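Local coordinates for protein lysozyme (Asticcacaulis excentricus, PDB 6H9D) that is the muramidase domain of SpmX, a lysozyme-family protein probably co-opted and detoxified from a phage lysin for a role in cell morphogenesis and stalk synthesis, at residues K15-L20 with L84-F89; R31-I34 with H38-S41; E66-L71 with E94-S99. All blocks are in the same frame, centred on the assembly; numbering follows the deposited sequence.

Contact 1: K15-L20 with L84-F89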
loop_
_atom_site.group_PDB
_atom_site.type_symbol
_atom_site.label_atom_id
_atom_site.label_comp_id
_atom_site.label_asym_id
_atom_site.label_seq_id
_atom_site.Cartn_x
_atom_site.Cartn_y
_atom_site.Cartn_z
ATOM N N LYS A 15 1.042 -3.349 7.450
ATOM C CA LYS A 15 1.635 -2.901 8.696
ATOM C C LYS A 15 3.084 -3.409 8.809
ATOM O O LYS A 15 3.908 -2.785 9.455
ATOM C CB LYS A 15 0.749 -3.419 9.826
ATOM C CG LYS A 15 1.031 -2.894 11.213
ATOM C CD LYS A 15 0.179 -3.609 12.250
ATOM C CE LYS A 15 -1.295 -3.411 11.989
ATOM N NZ LYS A 15 -2.127 -4.014 13.053
ATOM N N SER A 16 3.372 -4.562 8.209
ATOM C CA SER A 16 4.660 -5.225 8.355
ATOM C C SER A 16 5.756 -4.394 7.692
ATOM O O SER A 16 6.909 -4.537 8.036
ATOM C CB SER A 16 4.623 -6.638 7.802
ATOM O OG SER A 16 4.545 -6.621 6.385
ATOM N N PHE A 17 5.383 -3.501 6.769
ATOM C CA PHE A 17 6.336 -2.658 6.084
ATOM C C PHE A 17 6.502 -1.317 6.806
ATOM O O PHE A 17 7.287 -0.477 6.377
ATOM C CB PHE A 17 5.927 -2.436 4.616
ATOM C CG PHE A 17 5.674 -3.702 3.846
ATOM C CD1 PHE A 17 6.664 -4.659 3.737
ATOM C CD2 PHE A 17 4.450 -3.947 3.234
ATOM C CE1 PHE A 17 6.420 -5.846 3.067
ATOM C CE2 PHE A 17 4.228 -5.115 2.527
ATOM C CZ PHE A 17 5.219 -6.068 2.453
ATOM N N GLU A 18 5.701 -1.116 7.843
ATOM C CA GLU A 18 5.659 0.160 8.586
ATOM C C GLU A 18 6.206 -0.019 10.000
ATOM O O GLU A 18 6.131 -1.108 10.534
ATOM C CB GLU A 18 4.210 0.617 8.722
ATOM C CG GLU A 18 3.472 0.720 7.409
ATOM C CD GLU A 18 3.829 1.988 6.673
ATOM O OE1 GLU A 18 4.300 2.902 7.323
ATOM O OE2 GLU A 18 3.668 2.028 5.462
ATOM N N GLY A 19 6.746 1.061 10.548
ATOM C CA GLY A 19 7.240 1.081 11.929
ATOM C C GLY A 19 6.245 1.814 12.793
ATOM O O GLY A 19 5.865 2.897 12.410
ATOM N N LEU A 20 5.852 1.231 13.918
ATOM C CA LEU A 20 4.866 1.887 14.808
ATOM C C LEU A 20 5.491 3.064 15.563
ATOM O O LEU A 20 6.488 2.864 16.227
ATOM C CB LEU A 20 4.304 0.859 15.789
ATOM C CG LEU A 20 3.525 1.464 16.950
ATOM C CD1 LEU A 20 2.280 2.154 16.453
ATOM C CD2 LEU A 20 3.175 0.426 17.992
ATOM N N LEU A 84 -3.084 -5.922 -4.058
ATOM C CA LEU A 84 -3.222 -4.690 -4.864
ATOM C C LEU A 84 -3.410 -3.458 -3.961
ATOM O O LEU A 84 -2.890 -2.407 -4.277
ATOM C CB LEU A 84 -4.367 -4.824 -5.867
ATOM C CG LEU A 84 -4.081 -5.743 -7.056
ATOM C CD1 LEU A 84 -5.294 -5.839 -7.955
ATOM C CD2 LEU A 84 -2.869 -5.294 -7.858
ATOM N N VAL A 85 -4.134 -3.597 -2.849
ATOM C CA VAL A 85 -4.302 -2.485 -1.911
ATOM C C VAL A 85 -2.949 -2.096 -1.302
ATOM O O VAL A 85 -2.622 -0.919 -1.205
ATOM C CB VAL A 85 -5.324 -2.827 -0.817
ATOM C CG1 VAL A 85 -5.294 -1.796 0.296
ATOM C CG2 VAL A 85 -6.728 -2.935 -1.383
ATOM N N SER A 86 -2.140 -3.098 -0.942
ATOM C CA SER A 86 -0.830 -2.877 -0.381
ATOM C C SER A 86 0.026 -2.128 -1.399
ATOM O O SER A 86 0.693 -1.127 -1.078
ATOM C CB SER A 86 -0.169 -4.180 0.040
ATOM O OG SER A 86 1.143 -3.939 0.565
ATOM N N PHE A 87 -0.060 -2.588 -2.646
ATOM C CA PHE A 87 0.746 -2.077 -3.730
ATOM C C PHE A 87 0.323 -0.627 -4.046
ATOM O O PHE A 87 1.139 0.275 -4.073
ATOM C CB PHE A 87 0.598 -2.987 -4.948
ATOM C CG PHE A 87 1.336 -2.501 -6.172
ATOM C CD1 PHE A 87 2.713 -2.590 -6.245
ATOM C CD2 PHE A 87 0.649 -1.950 -7.238
ATOM C CE1 PHE A 87 3.390 -2.129 -7.364
ATOM C CE2 PHE A 87 1.327 -1.506 -8.362
ATOM C CZ PHE A 87 2.696 -1.590 -8.422
ATOM N N CYS A 88 -0.984 -0.429 -4.190
ATOM C CA CYS A 88 -1.569 0.867 -4.474
ATOM C C CYS A 88 -1.300 1.862 -3.334
ATOM O O CYS A 88 -0.970 2.998 -3.601
ATOM C CB CYS A 88 -3.058 0.746 -4.753
ATOM S SG CYS A 88 -3.761 2.359 -5.199
ATOM N N PHE A 89 -1.366 1.408 -2.073
ATOM C CA PHE A 89 -1.010 2.223 -0.923
ATOM C C PHE A 89 0.434 2.710 -1.034
ATOM O O PHE A 89 0.753 3.860 -0.723
ATOM C CB PHE A 89 -1.225 1.445 0.383
ATOM C CG PHE A 89 -1.012 2.227 1.652
ATOM C CD1 PHE A 89 -1.703 3.403 1.890
ATOM C CD2 PHE A 89 -0.126 1.779 2.622
ATOM C CE1 PHE A 89 -1.512 4.118 3.060
ATOM C CE2 PHE A 89 0.079 2.499 3.789
ATOM C CZ PHE A 89 -0.638 3.653 4.026
#
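Phe17 and Glu18 face helix 78-91 side by side, each meeting one residue of it. The Phe17 pair is the closer and better enclosed. Its CE2 lies 3.8 Å from Ser86 OG, which comes in at the ring edge, near the ring plane. Ser16 OG sits 3.8 Å above the Phe17 ring plane, over its centre. The Phe17 side chain also touches Arg138 and Ser141 of helix 133-146. Ser86 is buried, and its hydroxyl has partners of its own: OG is hydrogen-bonded to Glu142 and to Arg138. These bonds fix the hydroxyl, and the aromatic edge merely packs against it.

The other half is looser. Glu18 OE2 approaches Phe89 CE2 at 4.0 Å, and the carboxylate and ring planes stand 56° apart. This is neither a stack nor a polar bond. The Glu18 chain is bent at its second torsion (chi2 -79°), and the two side chains cross obliquely. There OE2 is hydrogen-bonded to a glycerol, probably from the crystallisation liquor. The Phe89 side chain also touches Ile14 and Leu61.

Just ahead of Glu18 the chain makes a tight bend, with Glu18 N bonded to Lys15 O at 2.9 Å. A Glu-Gly-Leu sequence straight after the first helix is a hallmark of phage lysozymes. In T4 lysozyme the glutamate of this motif is the catalytic acid. Glu18 probably occupies the equivalent place, and the glycerol is consistent with a cleft there.

Contact 2: R31-I34 with H38-S41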
loop_
_atom_site.group_PDB
_atom_site.type_symbol
_atom_site.label_atom_id
_atom_site.label_comp_id
_atom_site.label_asym_id
_atom_site.label_seq_id
_atom_site.Cartn_x
_atom_site.Cartn_y
_atom_site.Cartn_z
ATOM N N ARG A 31 3.132 19.550 10.156
ATOM C CA ARG A 31 2.103 18.563 10.490
ATOM C C ARG A 31 2.700 17.515 11.430
ATOM O O ARG A 31 3.925 17.414 11.565
ATOM C CB ARG A 31 1.599 17.851 9.233
ATOM C CG ARG A 31 0.824 18.734 8.266
ATOM C CD ARG A 31 0.326 17.950 7.065
ATOM N NE ARG A 31 1.404 17.213 6.394
ATOM C CZ ARG A 31 1.280 16.044 5.777
ATOM N NH1 ARG A 31 0.120 15.400 5.763
ATOM N NH2 ARG A 31 2.331 15.520 5.169
ATOM N N TRP A 32 1.821 16.724 12.053
ATOM C CA TRP A 32 2.214 15.673 12.964
ATOM C C TRP A 32 1.923 14.302 12.354
ATOM O O TRP A 32 0.990 14.148 11.563
ATOM C CB TRP A 32 1.535 15.882 14.315
ATOM C CG TRP A 32 2.013 17.143 14.966
ATOM C CD1 TRP A 32 1.600 18.417 14.701
ATOM C CD2 TRP A 32 3.058 17.261 15.950
ATOM N NE1 TRP A 32 2.311 19.313 15.451
ATOM C CE2 TRP A 32 3.201 18.634 16.240
ATOM C CE3 TRP A 32 3.884 16.344 16.608
ATOM C CZ2 TRP A 32 4.135 19.106 17.160
ATOM C CZ3 TRP A 32 4.798 16.809 17.530
ATOM C CH2 TRP A 32 4.926 18.173 17.793
ATOM N N MET A 33 2.759 13.321 12.713
ATOM C CA MET A 33 2.641 11.959 12.244
ATOM C C MET A 33 2.588 11.029 13.462
ATOM O O MET A 33 3.237 11.285 14.462
ATOM C CB MET A 33 3.830 11.588 11.351
ATOM C CG MET A 33 3.606 10.338 10.498
ATOM S SD MET A 33 4.836 10.023 9.161
ATOM C CE MET A 33 4.210 11.011 7.802
ATOM N N ILE A 34 1.809 9.949 13.357
ATOM C CA ILE A 34 1.690 8.993 14.442
ATOM C C ILE A 34 1.317 7.626 13.859
ATOM O O ILE A 34 0.877 7.520 12.711
ATOM C CB ILE A 34 0.666 9.491 15.481
ATOM C CG1 ILE A 34 0.892 8.847 16.849
ATOM C CG2 ILE A 34 -0.774 9.285 14.987
ATOM C CD1 ILE A 34 0.108 9.499 17.984
ATOM N N HIS A 38 0.393 7.858 9.979
ATOM C CA HIS A 38 -0.907 8.573 9.941
ATOM C C HIS A 38 -0.707 10.071 10.185
ATOM O O HIS A 38 0.061 10.403 11.062
ATOM C CB HIS A 38 -1.898 7.956 10.924
ATOM C CG HIS A 38 -3.183 8.700 10.976
ATOM N ND1 HIS A 38 -4.166 8.511 10.069
ATOM C CD2 HIS A 38 -3.613 9.682 11.778
ATOM C CE1 HIS A 38 -5.159 9.307 10.335
ATOM N NE2 HIS A 38 -4.845 10.022 11.359
ATOM N N THR A 39 -1.430 10.920 9.459
ATOM C CA THR A 39 -1.260 12.377 9.638
ATOM C C THR A 39 -2.582 13.139 9.750
ATOM O O THR A 39 -2.619 14.069 10.492
ATOM C CB THR A 39 -0.498 12.979 8.455
ATOM O OG1 THR A 39 -1.217 12.682 7.268
ATOM C CG2 THR A 39 0.926 12.485 8.342
ATOM N N PHE A 40 -3.616 12.730 9.028
ATOM C CA PHE A 40 -4.856 13.545 8.934
ATOM C C PHE A 40 -5.443 13.952 10.291
ATOM O O PHE A 40 -5.891 15.065 10.371
ATOM C CB PHE A 40 -5.804 13.015 7.860
ATOM C CG PHE A 40 -6.706 11.880 8.253
ATOM C CD1 PHE A 40 -7.728 12.067 9.158
ATOM C CD2 PHE A 40 -6.570 10.635 7.676
ATOM C CE1 PHE A 40 -8.580 11.029 9.483
ATOM C CE2 PHE A 40 -7.421 9.600 8.012
ATOM C CZ PHE A 40 -8.421 9.797 8.920
ATOM N N SER A 41 -5.442 13.074 11.291
ATOM C CA SER A 41 -5.972 13.438 12.629
ATOM C C SER A 41 -4.854 13.416 13.684
ATOM O O SER A 41 -5.169 13.502 14.854
ATOM C CB SER A 41 -7.118 12.567 13.020
ATOM O OG SER A 41 -6.680 11.260 13.309
#
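Ile34 and His38 form a single antiparallel bridge as a hydrogen-bonded pair: Ile34 N donates to His38 O at 2.9 Å, and His38 N returns to Ile34 O at 2.8 Å. The two CA-H groups further along add weaker contacts. Met33 CA lies 3.2 Å from His38 O, and Thr39 CA reaches Trp32 O.

Thr39 carries most of the side-chain packing. Its CG2 lies over one face of the Arg31 guanidinium. In one of its two conformers, Met33 also brings CE to 3.6 Å from Thr39 CG2, with the two side chains running side by side and pointing the same way. That contact is doubtful for the other conformer. Arg31 has its firm polar partner elsewhere, as NE forms a salt bridge with Asp29.

On the other flank, Ile34 CG2 reaches the edge of the His38 imidazole, 4.3 Å from CD2. That ring is held from both nitrogens. ND1 is hydrogen-bonded to Asp60. NE2 meets Ser41 OG at 2.9 Å and accepts from Ser41 N, which lies 38° out of the ring plane. His38 thus joins Ser41, through both its N and OG, to Asp60 of helix 50-71.

Strand 32-35 pairs on its other edge with strand 24-26, where Met33 bonds to Ser25. Trp32 and Ile34 both pack on Ala24. Residues 38-41 lie in the loop between strand 32-35 and helix 50-71, whose Leu56 touches both His38 and Ser41. The bridge joins strand 32-35 to the loop, and His38 and Ser41 carry the link on to helix 50-71.

Contact 3: E66-L71 with E94-S99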
loop_
_atom_site.group_PDB
_atom_site.type_symbol
_atom_site.label_atom_id
_atom_site.label_comp_id
_atom_site.label_asym_id
_atom_site.label_seq_id
_atom_site.Cartn_x
_atom_site.Cartn_y
_atom_site.Cartn_z
ATOM N N GLU A 66 -11.188 1.981 -1.941
ATOM C CA GLU A 66 -12.111 2.584 -2.915
ATOM C C GLU A 66 -11.481 2.614 -4.310
ATOM O O GLU A 66 -12.119 2.208 -5.271
ATOM C CB GLU A 66 -12.500 3.989 -2.465
ATOM C CG GLU A 66 -13.468 3.953 -1.301
ATOM C CD GLU A 66 -14.720 3.155 -1.628
ATOM O OE1 GLU A 66 -15.420 3.541 -2.589
ATOM O OE2 GLU A 66 -14.963 2.124 -0.962
ATOM N N ALA A 67 -10.230 3.096 -4.404
ATOM C CA ALA A 67 -9.529 3.227 -5.655
ATOM C C ALA A 67 -9.385 1.863 -6.352
ATOM O O ALA A 67 -9.585 1.765 -7.555
ATOM C CB ALA A 67 -8.182 3.855 -5.440
ATOM N N VAL A 68 -9.017 0.818 -5.606
ATOM C CA VAL A 68 -8.704 -0.464 -6.240
ATOM C C VAL A 68 -10.012 -1.053 -6.779
ATOM O O VAL A 68 -10.075 -1.517 -7.907
ATOM C CB VAL A 68 -7.972 -1.434 -5.291
ATOM C CG1 VAL A 68 -7.843 -2.811 -5.921
ATOM C CG2 VAL A 68 -6.583 -0.903 -4.923
ATOM N N ASN A 69 -11.052 -0.925 -5.978
ATOM C CA ASN A 69 -12.412 -1.364 -6.353
ATOM C C ASN A 69 -12.854 -0.617 -7.610
ATOM O O ASN A 69 -13.380 -1.239 -8.506
ATOM C CB ASN A 69 -13.380 -1.051 -5.220
ATOM C CG ASN A 69 -13.514 -2.203 -4.265
ATOM O OD1 ASN A 69 -13.852 -3.297 -4.670
ATOM N ND2 ASN A 69 -13.256 -1.965 -3.004
ATOM N N ASN A 70 -12.575 0.672 -7.676
ATOM C CA ASN A 70 -13.049 1.490 -8.812
ATOM C C ASN A 70 -12.177 1.306 -10.048
ATOM O O ASN A 70 -12.726 1.415 -11.131
ATOM C CB ASN A 70 -13.109 2.972 -8.451
ATOM C CG ASN A 70 -14.077 3.291 -7.335
ATOM O OD1 ASN A 70 -14.911 2.479 -6.967
ATOM N ND2 ASN A 70 -13.946 4.473 -6.776
ATOM N N LEU A 71 -10.888 1.022 -9.873
ATOM C CA LEU A 71 -9.963 0.958 -11.023
ATOM C C LEU A 71 -9.889 -0.444 -11.622
ATOM O O LEU A 71 -9.551 -0.544 -12.790
ATOM C CB LEU A 71 -8.594 1.439 -10.562
ATOM C CG LEU A 71 -8.519 2.928 -10.276
ATOM C CD1 LEU A 71 -7.127 3.301 -9.834
ATOM C CD2 LEU A 71 -8.916 3.715 -11.504
ATOM N N GLU A 94 -2.587 7.623 -7.901
ATOM C CA GLU A 94 -2.349 8.223 -9.209
ATOM C C GLU A 94 -1.466 7.288 -10.047
ATOM O O GLU A 94 -1.786 6.935 -11.170
ATOM C CB GLU A 94 -1.683 9.595 -9.065
ATOM C CG GLU A 94 -1.327 10.223 -10.411
ATOM C CD GLU A 94 -0.717 11.611 -10.336
ATOM O OE1 GLU A 94 -0.943 12.304 -9.326
ATOM O OE2 GLU A 94 -0.015 11.992 -11.286
ATOM N N ALA A 95 -0.313 6.916 -9.494
ATOM C CA ALA A 95 0.618 6.036 -10.198
ATOM C C ALA A 95 -0.055 4.685 -10.491
ATOM O O ALA A 95 0.155 4.079 -11.556
ATOM C CB ALA A 95 1.868 5.884 -9.371
ATOM N N PHE A 96 -0.867 4.203 -9.547
ATOM C CA PHE A 96 -1.524 2.902 -9.715
ATOM C C PHE A 96 -2.460 2.960 -10.923
ATOM O O PHE A 96 -2.447 2.073 -11.765
ATOM C CB PHE A 96 -2.312 2.496 -8.473
ATOM C CG PHE A 96 -3.000 1.161 -8.592
ATOM C CD1 PHE A 96 -2.262 -0.005 -8.720
ATOM C CD2 PHE A 96 -4.374 1.070 -8.544
ATOM C CE1 PHE A 96 -2.892 -1.233 -8.847
ATOM C CE2 PHE A 96 -5.007 -0.156 -8.649
ATOM C CZ PHE A 96 -4.262 -1.307 -8.808
ATOM N N GLY A 97 -3.278 4.018 -10.972
ATOM C CA GLY A 97 -4.192 4.280 -12.092
ATOM C C GLY A 97 -3.525 4.179 -13.453
ATOM O O GLY A 97 -4.150 3.753 -14.408
ATOM N N GLN A 98 -2.251 4.569 -13.551
ATOM C CA GLN A 98 -1.551 4.650 -14.825
ATOM C C GLN A 98 -0.625 3.448 -15.036
ATOM O O GLN A 98 0.106 3.442 -16.014
ATOM C CB GLN A 98 -0.697 5.923 -14.890
ATOM C CG GLN A 98 -1.501 7.214 -14.755
ATOM C CD GLN A 98 -2.741 7.218 -15.616
ATOM O OE1 GLN A 98 -3.856 7.410 -15.130
ATOM N NE2 GLN A 98 -2.559 6.979 -16.907
ATOM N N SER A 99 -0.647 2.459 -14.122
ATOM C CA SER A 99 0.430 1.451 -14.051
ATOM C C SER A 99 0.206 0.293 -15.033
ATOM O O SER A 99 -0.928 -0.092 -15.343
ATOM C CB SER A 99 0.591 0.903 -12.640
ATOM O OG SER A 99 -0.565 0.165 -12.250
#
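Leu71, Val68 and Phe96 make the apolar part of this helix-to-helix contact. Leu71 CD1 does double duty. It lies 3.8 Å from Phe96 CD2 and equally far from Gly97 CA, so one methyl packs against both the ring and the bare backbone of the glycine. The Leu71 and Phe96 side chains slide past each other in opposite directions. Val68 comes in at about a right angle to Phe96, and its CG2 meets Phe96 CE2 at 4.1 Å. Both methyls approach the ring obliquely. With CG opposite the backbone N (chi1 -180°), Phe96 reaches from its helix toward these two residues. The phenyl is buried and has further neighbours in Phe87 and Cys88 of helix 78-91. Leu102 of helix 100-106 touches both Phe96 and Leu71.

The polar interactions lie within each side or lead elsewhere. Phe96 O takes two bonds from one residue, from Ser99 N at 3.0 Å and from Ser99 OG at 2.7 Å. The hydroxyl bond lies in the carbonyl plane, on a lone pair. Ser99 OG also caps Leu102 N from the N-cap position of helix 100-106. A single side chain thus closes one short helix and opens the next. Leu71 O is bonded to Asn106 ND2, which ties the end of the long helix to the end of helix 100-106. On the outward side of helix 50-71, Arg3 forms a salt bridge with Glu66 and a hydrogen bond with Asn70.

Both segments pack around helix 78-91, with Val68 also touching Phe81. This is the C-terminal end of the long helix, which in phage lysozymes of the T4 type joins the two lobes, packed here into the helical lobe.

Overall arrangement
Contacts 1 and 3 meet directly. Cys88 SG lies 3.6 Å from Phe96 CB, and Leu84 CB lies 4.0 Å from Val68 CG1, so helix 78-91 serves both. Their centres are about 16 Å apart. Contact 2 stands off in the hairpin region: its nearest atoms are about 6 Å from contact 1 and about 12 Å from contact 3. Helix 50-71 spans the gap, since its earlier part receives His38 and its last turns belong to contact 3. Glycerol is bound at Glu18 in contact 1 and about 4 Å from the side chain of Met33 in contact 2. Both contacts may therefore border the cleft expected in a lysozyme, whereas contact 3 is structural packing.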